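Local coordinates for GH26C (Muricauda sp. MAR_2010_75, PDB 6Q78), which probably hydrolyses internal beta-1,4-mannosidic bonds in mannans as a glycoside hydrolase of family 26, at residues M294-Y299 / A331-T336; F225-G230 / S270-F275; F81-Q86 / T370-N375. One frame throughout, in Å; residues are numbered along the deposited sequence.

Contact 1: residues M294-Y299 / A331-T336; sequences MGMDNY and ASLTET
Ala331 runs level with Met294 on the neighbouring parallel strand, and its CA-H is directed at Met294 O, which lies 3.2 Å from Ala331 CA. The same carbonyl accepts the N-H of Ser332. Ser332 O in turn takes the N-H of Met296, while its OG serves the strand beyond by bonding to Phe369 O. Leu333 extends with CG anti to its backbone N (chi1 179°), which lays CD1 against Met296 CG at 3.8 Å and also against CB of Asn298. Its other neighbours are Leu356 and Leu360 of helix 351-361, so this face belongs to the layer between barrel and helices. The pairing is that of a beta-alpha-beta unit, strands six and seven of the (beta/alpha)8 barrel joined through helix 306-327. At Thr334 the N-H goes to Met296 O, and the hydroxyl meets the Asp297 carboxylate nearly end-on, OG1 to OD1 being 2.7 Å. The chain then turns a corner at Glu335, whose side chain crosses that of Asp297 obliquely, the like-charged OE2 and Asp297 OD2 3.3 Å apart and the carboxylate planes at 36°; Arg223 forms salt bridges to both acids. The Tyr299 hydroxyl donates to Glu335 OE1 at 2.5 Å, arriving on the anti side, 17° out of the carboxylate plane. Glu335 O receives Asn298 N at 2.9 Å, a nearly straight bond. Last in line, Thr336 places its CA over one face of the Tyr299 ring, towards the rim, and donates from OG1 to Asn298 O at 2.8 Å.

Contact 2: residues F225-G230 / S270-F275; sequences FHEFDG and SPDNRF
The loops following strands four and five of the (beta/alpha)8 barrel meet at its C-terminal mouth, where Asp229, in a type I turn from Glu227 to Gly230, grips the backbone of Asp272 and Arg274. With CG placed between its backbone N and carbonyl carbon (chi1 52°), the Asp229 carboxylate spans both amides. Its OD1 accepts Asp272 N at 2.7 Å on the syn side, 20° out of the carboxylate plane. The other oxygen, OD2, takes Arg274 N nearly along its C-O axis in a longer bond of 3.2 Å, and also accepts a hydrogen bond from a water at 2.7 Å, which bonds more weakly to Arg274 O. Arg274 CB rests near Asp229 OD2. Nearer the barrel, Glu227 N bonds to Ser270 O at 2.8 Å. Phe228 lies alongside Pro271, pointing the same way, with CZ 3.7 Å from Pro271 CB. On the pocket side Asp272 OD2 approaches Glu227 CD to 3.5 Å, the two carboxylates standing nearly perpendicular. Trp232 donates to Glu227 OE1, while OE2 bonds to a bound Tris molecule, probably from the crystallisation liquor, which also meets His226 NE2. Glu227, just beyond strand four, is at the position where clan GH-A enzymes carry the acid/base glutamate, and probably has that role. His226 CB packs against Ser270 OG, itself held by Arg223. Two backbone N-H groups and a water converging on Asp229 would probably favour its ionised form, and the pair of amide bonds, one to each oxygen, fixes the rotation of the carboxylate.

Contact 3: residues F81-Q86 / T370-N375; sequences FIVGQQ and TMFWYN
Gln86 lies along Trp373, its amide only 14° from parallel to the indole, and presents CG over one face of the six-membered ring in a CH-pi contact, 3.8 Å from the centroid. A bend at chi2 (75°) carries the amide out past the CZ3-CH2 edge of the ring and brings OE1 to 3.2 Å from Met371 CE. Gln85 extends on the other face of the sheet: its NE2 donates to Trp373 O at 2.9 Å, in the carbonyl plane, and weakly to Asn375 OD1. There too Val83 CG1 touches the edge of the Phe372 ring, 3.7 Å from CE2. Behind these side chains stands a regular parallel pairing. Thr370 N bonds to Ile82 O at 2.8 Å, Gly84 bonds through N to Thr370 O and through O to Phe372 N, and Gln86 N reaches Phe372 O at 2.9 Å. These are strands one and eight, and their pairing closes the (beta/alpha)8 barrel. Farther out, Thr382 OG1 engages Gln85 OE1, Cys381 N engages Asn375 OD1, and Ser115 O takes a weak bond from Gln86 NE2. The Gln85 amide is therefore held at both ends, which fixes its flip and ties the chain after strand eight to strand one, while Gln86 CG and Tyr374 CD2 cover one face of the Trp373 indole.

Contacts 1 and 2 touch directly: Asp297 N lies 2.9 Å from Pro271 O, a probable hydrogen bond, and the like-charged carboxylates of Asp297 and Glu227 are unusually close, OD2 to OE2 2.5 Å. Contact 1 joins contact 3 through adjacent strands, with Thr336 N 2.9 Å from Met371 O. Contacts 2 and 3 stay apart, about 6 Å between nearest atoms. All three nevertheless border one pocket: the side chains of His226, Glu335 and Trp373 each come to about 3 Å, nearest atoms, from the bound Tris. Glu227, just after strand four, and Glu335, near the end of strand seven, match the acid/base and nucleophile positions of clan GH-A, consistent with this pocket being the active site.

Contact 1: residues M294-Y299 / A331-T336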
loop_
_atom_site.group_PDB
_atom_site.type_symbol
_atom_site.label_atom_id
_atom_site.label_comp_id
_atom_site.label_asym_id
_atom_site.label_seq_id
_atom_site.Cartn_x
_atom_site.Cartn_y
_atom_site.Cartn_z
ATOM N N MET A 294 -0.994 -10.040 1.094
ATOM C CA MET A 294 -0.117 -10.179 2.254
ATOM C C MET A 294 1.096 -9.314 1.981
ATOM O O MET A 294 1.892 -9.607 1.077
ATOM C CB MET A 294 0.309 -11.637 2.440
ATOM C CG MET A 294 -0.774 -12.469 3.053
ATOM S SD MET A 294 -0.319 -14.200 3.070
ATOM C CE MET A 294 -1.300 -14.694 4.506
ATOM N N GLY A 295 1.237 -8.243 2.755
ATOM C CA GLY A 295 2.330 -7.316 2.574
ATOM C C GLY A 295 3.226 -7.203 3.803
ATOM O O GLY A 295 3.010 -7.826 4.849
ATOM N N MET A 296 4.285 -6.425 3.625
ATOM C CA MET A 296 5.090 -5.932 4.738
ATOM C C MET A 296 5.745 -4.638 4.283
ATOM O O MET A 296 5.963 -4.426 3.082
ATOM C CB MET A 296 6.177 -6.923 5.184
ATOM C CG MET A 296 7.241 -7.106 4.095
ATOM S SD MET A 296 8.601 -8.168 4.641
ATOM C CE MET A 296 9.239 -7.224 6.069
ATOM N N ASP A 297 6.030 -3.774 5.250
ATOM C CA ASP A 297 6.825 -2.574 5.030
ATOM C C ASP A 297 8.241 -2.819 5.545
ATOM O O ASP A 297 8.443 -3.442 6.596
ATOM C CB ASP A 297 6.216 -1.365 5.740
ATOM C CG ASP A 297 4.845 -1.007 5.188
ATOM O OD1 ASP A 297 4.469 -1.609 4.171
ATOM O OD2 ASP A 297 4.189 -0.110 5.741
ATOM N N ASN A 298 9.238 -2.341 4.805
ATOM C CA ASN A 298 10.610 -2.527 5.277
ATOM C C ASN A 298 11.501 -1.380 4.820
ATOM O O ASN A 298 11.948 -1.357 3.661
ATOM C CB ASN A 298 11.163 -3.865 4.829
ATOM C CG ASN A 298 12.356 -4.315 5.672
ATOM O OD1 ASN A 298 12.934 -3.510 6.413
ATOM N ND2 ASN A 298 12.722 -5.617 5.581
ATOM N N TYR A 299 11.798 -0.473 5.747
ATOM C CA TYR A 299 12.890 0.478 5.584
ATOM C C TYR A 299 14.097 0.091 6.429
ATOM O O TYR A 299 15.236 0.288 5.995
ATOM C CB TYR A 299 12.447 1.872 6.052
ATOM C CG TYR A 299 11.222 2.409 5.315
ATOM C CD1 TYR A 299 9.925 2.097 5.743
ATOM C CD2 TYR A 299 11.375 3.175 4.158
ATOM C CE1 TYR A 299 8.811 2.626 5.067
ATOM C CE2 TYR A 299 10.291 3.643 3.467
ATOM C CZ TYR A 299 9.022 3.383 3.941
ATOM O OH TYR A 299 7.923 3.889 3.242
ATOM N N ALA A 331 1.492 -11.508 -2.669
ATOM C CA ALA A 331 2.473 -10.946 -1.741
ATOM C C ALA A 331 2.994 -9.597 -2.244
ATOM O O ALA A 331 2.964 -9.301 -3.449
ATOM C CB ALA A 331 3.637 -11.920 -1.529
ATOM N N SER A 332 3.485 -8.771 -1.304
ATOM C CA SER A 332 3.986 -7.450 -1.697
ATOM C C SER A 332 4.902 -6.883 -0.636
ATOM O O SER A 332 4.707 -7.120 0.558
ATOM C CB SER A 332 2.836 -6.444 -1.946
ATOM O OG SER A 332 3.300 -5.087 -1.991
ATOM N N LEU A 333 5.930 -6.145 -1.079
ATOM C CA LEU A 333 6.654 -5.233 -0.188
ATOM C C LEU A 333 5.940 -3.895 -0.347
ATOM O O LEU A 333 6.213 -3.103 -1.260
ATOM C CB LEU A 333 8.135 -5.168 -0.575
ATOM C CG LEU A 333 9.013 -4.219 0.268
ATOM C CD1 LEU A 333 9.035 -4.677 1.750
ATOM C CD2 LEU A 333 10.459 -4.233 -0.323
ATOM N N THR A 334 4.995 -3.619 0.556
ATOM C CA THR A 334 4.058 -2.509 0.364
ATOM C C THR A 334 4.665 -1.113 0.608
ATOM O O THR A 334 4.105 -0.132 0.116
ATOM C CB THR A 334 2.760 -2.714 1.182
ATOM O OG1 THR A 334 3.079 -3.183 2.500
ATOM C CG2 THR A 334 1.894 -3.757 0.550
ATOM N N GLU A 335 5.782 -0.995 1.315
ATOM C CA GLU A 335 6.510 0.262 1.450
ATOM C C GLU A 335 7.966 -0.107 1.580
ATOM O O GLU A 335 8.301 -1.018 2.345
ATOM C CB GLU A 335 6.218 1.031 2.739
ATOM C CG GLU A 335 4.864 1.692 2.747
ATOM C CD GLU A 335 4.713 2.645 3.898
ATOM O OE1 GLU A 335 5.719 3.284 4.304
ATOM O OE2 GLU A 335 3.547 2.798 4.392
ATOM N N THR A 336 8.831 0.647 0.889
ATOM C CA THR A 336 10.264 0.507 1.074
ATOM C C THR A 336 10.946 1.776 0.578
ATOM O O THR A 336 10.299 2.727 0.110
ATOM C CB THR A 336 10.799 -0.741 0.350
ATOM O OG1 THR A 336 12.119 -1.059 0.834
ATOM C CG2 THR A 336 10.811 -0.518 -1.169
#

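Contact 2: residues F225-G230 / S270-F275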
loop_
_atom_site.group_PDB
_atom_site.type_symbol
_atom_site.label_atom_id
_atom_site.label_comp_id
_atom_site.label_asym_id
_atom_site.label_seq_id
_atom_site.Cartn_x
_atom_site.Cartn_y
_atom_site.Cartn_z
ATOM N N PHE A 225 -4.489 0.255 8.909
ATOM C CA PHE A 225 -3.904 -0.168 10.201
ATOM C C PHE A 225 -2.573 -0.881 9.989
ATOM O O PHE A 225 -2.268 -1.917 10.585
ATOM C CB PHE A 225 -4.919 -0.980 11.043
ATOM C CG PHE A 225 -6.240 -0.264 11.187
ATOM C CD1 PHE A 225 -6.280 0.932 11.896
ATOM C CD2 PHE A 225 -7.404 -0.742 10.590
ATOM C CE1 PHE A 225 -7.464 1.647 12.005
ATOM C CE2 PHE A 225 -8.597 -0.047 10.698
ATOM C CZ PHE A 225 -8.621 1.148 11.427
ATOM N N HIS A 226 -1.751 -0.263 9.143
ATOM C CA HIS A 226 -0.470 -0.860 8.774
ATOM C C HIS A 226 0.608 -0.639 9.845
ATOM O O HIS A 226 0.516 0.233 10.724
ATOM C CB HIS A 226 0.006 -0.273 7.427
ATOM C CG HIS A 226 0.305 1.199 7.473
ATOM N ND1 HIS A 226 -0.631 2.136 7.878
ATOM C CD2 HIS A 226 1.424 1.901 7.146
ATOM C CE1 HIS A 226 -0.099 3.338 7.812
ATOM N NE2 HIS A 226 1.143 3.232 7.359
ATOM N N GLU A 227 1.661 -1.440 9.752
ATOM C CA GLU A 227 2.800 -1.289 10.666
ATOM C C GLU A 227 2.377 -1.412 12.115
ATOM O O GLU A 227 2.988 -0.799 13.011
ATOM C CB GLU A 227 3.575 0.026 10.415
ATOM C CG GLU A 227 4.136 0.070 8.967
ATOM C CD GLU A 227 4.786 1.375 8.588
ATOM O OE1 GLU A 227 4.953 2.263 9.422
ATOM O OE2 GLU A 227 5.121 1.521 7.379
ATOM N N PHE A 228 1.394 -2.279 12.364
ATOM C CA PHE A 228 0.798 -2.464 13.681
ATOM C C PHE A 228 1.707 -3.226 14.642
ATOM O O PHE A 228 1.356 -3.344 15.835
ATOM C CB PHE A 228 -0.483 -3.291 13.476
ATOM C CG PHE A 228 -0.225 -4.628 12.797
ATOM C CD1 PHE A 228 0.236 -5.710 13.538
ATOM C CD2 PHE A 228 -0.392 -4.783 11.436
ATOM C CE1 PHE A 228 0.507 -6.915 12.908
ATOM C CE2 PHE A 228 -0.134 -6.003 10.799
ATOM C CZ PHE A 228 0.327 -7.061 11.553
ATOM N N ASP A 229 2.840 -3.745 14.163
ATOM C CA ASP A 229 3.835 -4.374 15.034
ATOM C C ASP A 229 4.778 -3.364 15.665
ATOM O O ASP A 229 5.481 -3.714 16.627
ATOM C CB ASP A 229 4.590 -5.496 14.290
ATOM C CG ASP A 229 5.171 -5.043 12.936
ATOM O OD1 ASP A 229 4.710 -4.017 12.397
ATOM O OD2 ASP A 229 6.084 -5.741 12.424
ATOM N N GLY A 230 4.811 -2.137 15.157
ATOM C CA GLY A 230 5.503 -1.053 15.819
ATOM C C GLY A 230 4.590 -0.328 16.804
ATOM O O GLY A 230 3.403 -0.623 16.931
ATOM N N SER A 270 -0.475 -5.513 6.284
ATOM C CA SER A 270 0.970 -5.250 6.232
ATOM C C SER A 270 1.549 -4.786 7.553
ATOM O O SER A 270 1.419 -3.610 7.931
ATOM C CB SER A 270 1.338 -4.285 5.110
ATOM O OG SER A 270 0.770 -3.029 5.395
ATOM N N PRO A 271 2.256 -5.670 8.256
ATOM C CA PRO A 271 3.113 -5.232 9.371
ATOM C C PRO A 271 4.312 -4.483 8.810
ATOM O O PRO A 271 4.499 -4.392 7.581
ATOM C CB PRO A 271 3.590 -6.550 9.997
ATOM C CG PRO A 271 3.579 -7.538 8.800
ATOM C CD PRO A 271 2.349 -7.116 7.977
ATOM N N ASP A 272 5.130 -3.954 9.713
ATOM C CA ASP A 272 6.465 -3.491 9.361
ATOM C C ASP A 272 7.352 -4.730 9.293
ATOM O O ASP A 272 6.898 -5.746 8.767
ATOM C CB ASP A 272 6.939 -2.482 10.396
ATOM C CG ASP A 272 7.986 -1.538 9.864
ATOM O OD1 ASP A 272 9.185 -1.875 10.000
ATOM O OD2 ASP A 272 7.630 -0.449 9.351
ATOM N N ASN A 273 8.595 -4.664 9.761
ATOM C CA ASN A 273 9.558 -5.741 9.509
ATOM C C ASN A 273 9.931 -6.531 10.763
ATOM O O ASN A 273 10.965 -7.208 10.772
ATOM C CB ASN A 273 10.827 -5.188 8.855
ATOM C CG ASN A 273 11.619 -4.313 9.821
ATOM O OD1 ASN A 273 11.314 -4.275 11.010
ATOM N ND2 ASN A 273 12.650 -3.657 9.335
ATOM N N ARG A 274 9.090 -6.483 11.794
ATOM C CA ARG A 274 9.433 -6.997 13.118
ATOM C C ARG A 274 8.941 -8.436 13.290
ATOM O O ARG A 274 8.185 -8.768 14.191
ATOM C CB ARG A 274 8.867 -6.087 14.201
ATOM C CG ARG A 274 9.521 -4.705 14.170
ATOM C CD ARG A 274 8.723 -3.743 15.067
ATOM N NE ARG A 274 8.842 -4.178 16.446
ATOM C CZ ARG A 274 9.795 -3.780 17.281
ATOM N NH1 ARG A 274 10.731 -2.927 16.879
ATOM N NH2 ARG A 274 9.812 -4.237 18.523
ATOM N N PHE A 275 9.387 -9.292 12.371
ATOM C CA PHE A 275 9.115 -10.714 12.450
ATOM C C PHE A 275 10.232 -11.469 11.745
ATOM O O PHE A 275 10.878 -10.954 10.825
ATOM C CB PHE A 275 7.747 -11.038 11.807
ATOM C CG PHE A 275 7.690 -10.766 10.336
ATOM C CD1 PHE A 275 7.995 -11.756 9.395
ATOM C CD2 PHE A 275 7.314 -9.512 9.875
ATOM C CE1 PHE A 275 7.919 -11.497 8.022
ATOM C CE2 PHE A 275 7.263 -9.254 8.501
ATOM C CZ PHE A 275 7.579 -10.245 7.583
HETATM O O HOH W 1 5.537 -8.379 12.818
#

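Contact 3: residues F81-Q86 / T370-N375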
loop_
_atom_site.group_PDB
_atom_site.type_symbol
_atom_site.label_atom_id
_atom_site.label_comp_id
_atom_site.label_asym_id
_atom_site.label_seq_id
_atom_site.Cartn_x
_atom_site.Cartn_y
_atom_site.Cartn_z
ATOM N N PHE A 81 7.353 -7.891 -11.057
ATOM C CA PHE A 81 6.634 -7.084 -10.078
ATOM C C PHE A 81 6.496 -5.632 -10.553
ATOM O O PHE A 81 7.385 -5.081 -11.216
ATOM C CB PHE A 81 7.287 -7.131 -8.674
ATOM C CG PHE A 81 8.740 -6.777 -8.673
ATOM C CD1 PHE A 81 9.139 -5.449 -8.569
ATOM C CD2 PHE A 81 9.706 -7.757 -8.758
ATOM C CE1 PHE A 81 10.486 -5.108 -8.603
ATOM C CE2 PHE A 81 11.075 -7.435 -8.765
ATOM C CZ PHE A 81 11.465 -6.105 -8.681
ATOM N N ILE A 82 5.379 -5.021 -10.185
ATOM C CA ILE A 82 5.168 -3.604 -10.493
ATOM C C ILE A 82 5.898 -2.760 -9.468
ATOM O O ILE A 82 5.907 -3.094 -8.278
ATOM C CB ILE A 82 3.662 -3.306 -10.495
ATOM C CG1 ILE A 82 2.997 -4.075 -11.642
ATOM C CG2 ILE A 82 3.387 -1.809 -10.649
ATOM C CD1 ILE A 82 1.448 -4.041 -11.593
ATOM N N VAL A 83 6.504 -1.662 -9.927
ATOM C CA VAL A 83 7.118 -0.670 -9.051
ATOM C C VAL A 83 6.290 0.601 -9.083
ATOM O O VAL A 83 6.026 1.150 -10.155
ATOM C CB VAL A 83 8.560 -0.392 -9.489
ATOM C CG1 VAL A 83 9.141 0.825 -8.773
ATOM C CG2 VAL A 83 9.413 -1.654 -9.207
ATOM N N GLY A 84 5.923 1.084 -7.897
ATOM C CA GLY A 84 5.219 2.350 -7.818
ATOM C C GLY A 84 5.754 3.284 -6.748
ATOM O O GLY A 84 6.794 3.030 -6.127
ATOM N N GLN A 85 5.046 4.391 -6.520
ATOM C CA GLN A 85 5.493 5.381 -5.546
ATOM C C GLN A 85 4.284 6.130 -4.986
ATOM O O GLN A 85 3.330 6.466 -5.719
ATOM C CB GLN A 85 6.532 6.349 -6.156
ATOM C CG GLN A 85 7.079 7.378 -5.165
ATOM C CD GLN A 85 8.439 7.941 -5.611
ATOM O OE1 GLN A 85 8.769 7.974 -6.801
ATOM N NE2 GLN A 85 9.231 8.381 -4.649
ATOM N N GLN A 86 4.348 6.386 -3.683
ATOM C CA GLN A 86 3.316 7.163 -2.996
ATOM C C GLN A 86 3.284 8.577 -3.579
ATOM O O GLN A 86 4.332 9.210 -3.743
ATOM C CB GLN A 86 3.663 7.233 -1.505
ATOM C CG GLN A 86 2.589 7.855 -0.642
ATOM C CD GLN A 86 1.411 6.933 -0.422
ATOM O OE1 GLN A 86 1.426 5.780 -0.802
ATOM N NE2 GLN A 86 0.368 7.473 0.228
ATOM N N THR A 370 5.892 -3.588 -5.478
ATOM C CA THR A 370 6.515 -2.878 -4.381
ATOM C C THR A 370 6.301 -1.393 -4.589
ATOM O O THR A 370 6.069 -0.942 -5.708
ATOM C CB THR A 370 7.971 -3.273 -4.195
ATOM O OG1 THR A 370 8.451 -2.676 -2.973
ATOM C CG2 THR A 370 8.793 -2.787 -5.356
ATOM N N MET A 371 6.352 -0.632 -3.505
ATOM C CA MET A 371 6.104 0.808 -3.581
ATOM C C MET A 371 7.081 1.587 -2.714
ATOM O O MET A 371 7.277 1.267 -1.537
ATOM C CB MET A 371 4.672 1.124 -3.137
ATOM C CG MET A 371 4.215 2.579 -3.460
ATOM S SD MET A 371 2.724 3.015 -2.553
ATOM C CE MET A 371 3.354 3.238 -0.875
ATOM N N PHE A 372 7.661 2.626 -3.303
ATOM C CA PHE A 372 8.475 3.589 -2.586
ATOM C C PHE A 372 7.586 4.628 -1.911
ATOM O O PHE A 372 6.493 4.962 -2.403
ATOM C CB PHE A 372 9.360 4.308 -3.608
ATOM C CG PHE A 372 10.423 3.418 -4.204
ATOM C CD1 PHE A 372 11.537 3.072 -3.459
ATOM C CD2 PHE A 372 10.309 2.920 -5.508
ATOM C CE1 PHE A 372 12.526 2.236 -3.988
ATOM C CE2 PHE A 372 11.321 2.103 -6.033
ATOM C CZ PHE A 372 12.418 1.764 -5.271
ATOM N N TRP A 373 8.055 5.146 -0.769
ATOM C CA TRP A 373 7.382 6.294 -0.187
ATOM C C TRP A 373 7.605 7.528 -1.066
ATOM O O TRP A 373 8.316 7.479 -2.068
ATOM C CB TRP A 373 7.796 6.496 1.281
ATOM C CG TRP A 373 6.783 7.262 2.061
ATOM C CD1 TRP A 373 6.981 8.450 2.711
ATOM C CD2 TRP A 373 5.397 6.912 2.279
ATOM N NE1 TRP A 373 5.813 8.874 3.300
ATOM C CE2 TRP A 373 4.829 7.950 3.061
ATOM C CE3 TRP A 373 4.597 5.823 1.901
ATOM C CZ2 TRP A 373 3.485 7.943 3.460
ATOM C CZ3 TRP A 373 3.253 5.820 2.296
ATOM C CH2 TRP A 373 2.717 6.880 3.064
ATOM N N TYR A 374 6.976 8.643 -0.709
ATOM C CA TYR A 374 7.041 9.819 -1.569
ATOM C C TYR A 374 8.406 10.515 -1.501
ATOM O O TYR A 374 9.158 10.407 -0.517
ATOM C CB TYR A 374 5.893 10.808 -1.334
ATOM C CG TYR A 374 5.580 11.247 0.079
ATOM C CD1 TYR A 374 6.497 11.955 0.849
ATOM C CD2 TYR A 374 4.324 10.989 0.623
ATOM C CE1 TYR A 374 6.158 12.401 2.147
ATOM C CE2 TYR A 374 3.989 11.427 1.895
ATOM C CZ TYR A 374 4.894 12.119 2.631
ATOM O OH TYR A 374 4.547 12.549 3.914
ATOM N N ASN A 375 8.701 11.268 -2.555
ATOM C CA ASN A 375 9.762 12.281 -2.522
ATOM C C ASN A 375 9.159 13.595 -2.064
ATOM O O ASN A 375 8.022 13.904 -2.410
ATOM C CB ASN A 375 10.307 12.488 -3.941
ATOM C CG ASN A 375 11.130 11.308 -4.464
ATOM O OD1 ASN A 375 11.548 10.416 -3.725
ATOM N ND2 ASN A 375 11.371 11.321 -5.783
HETATM O O HOH W 2 6.441 11.080 -4.626
#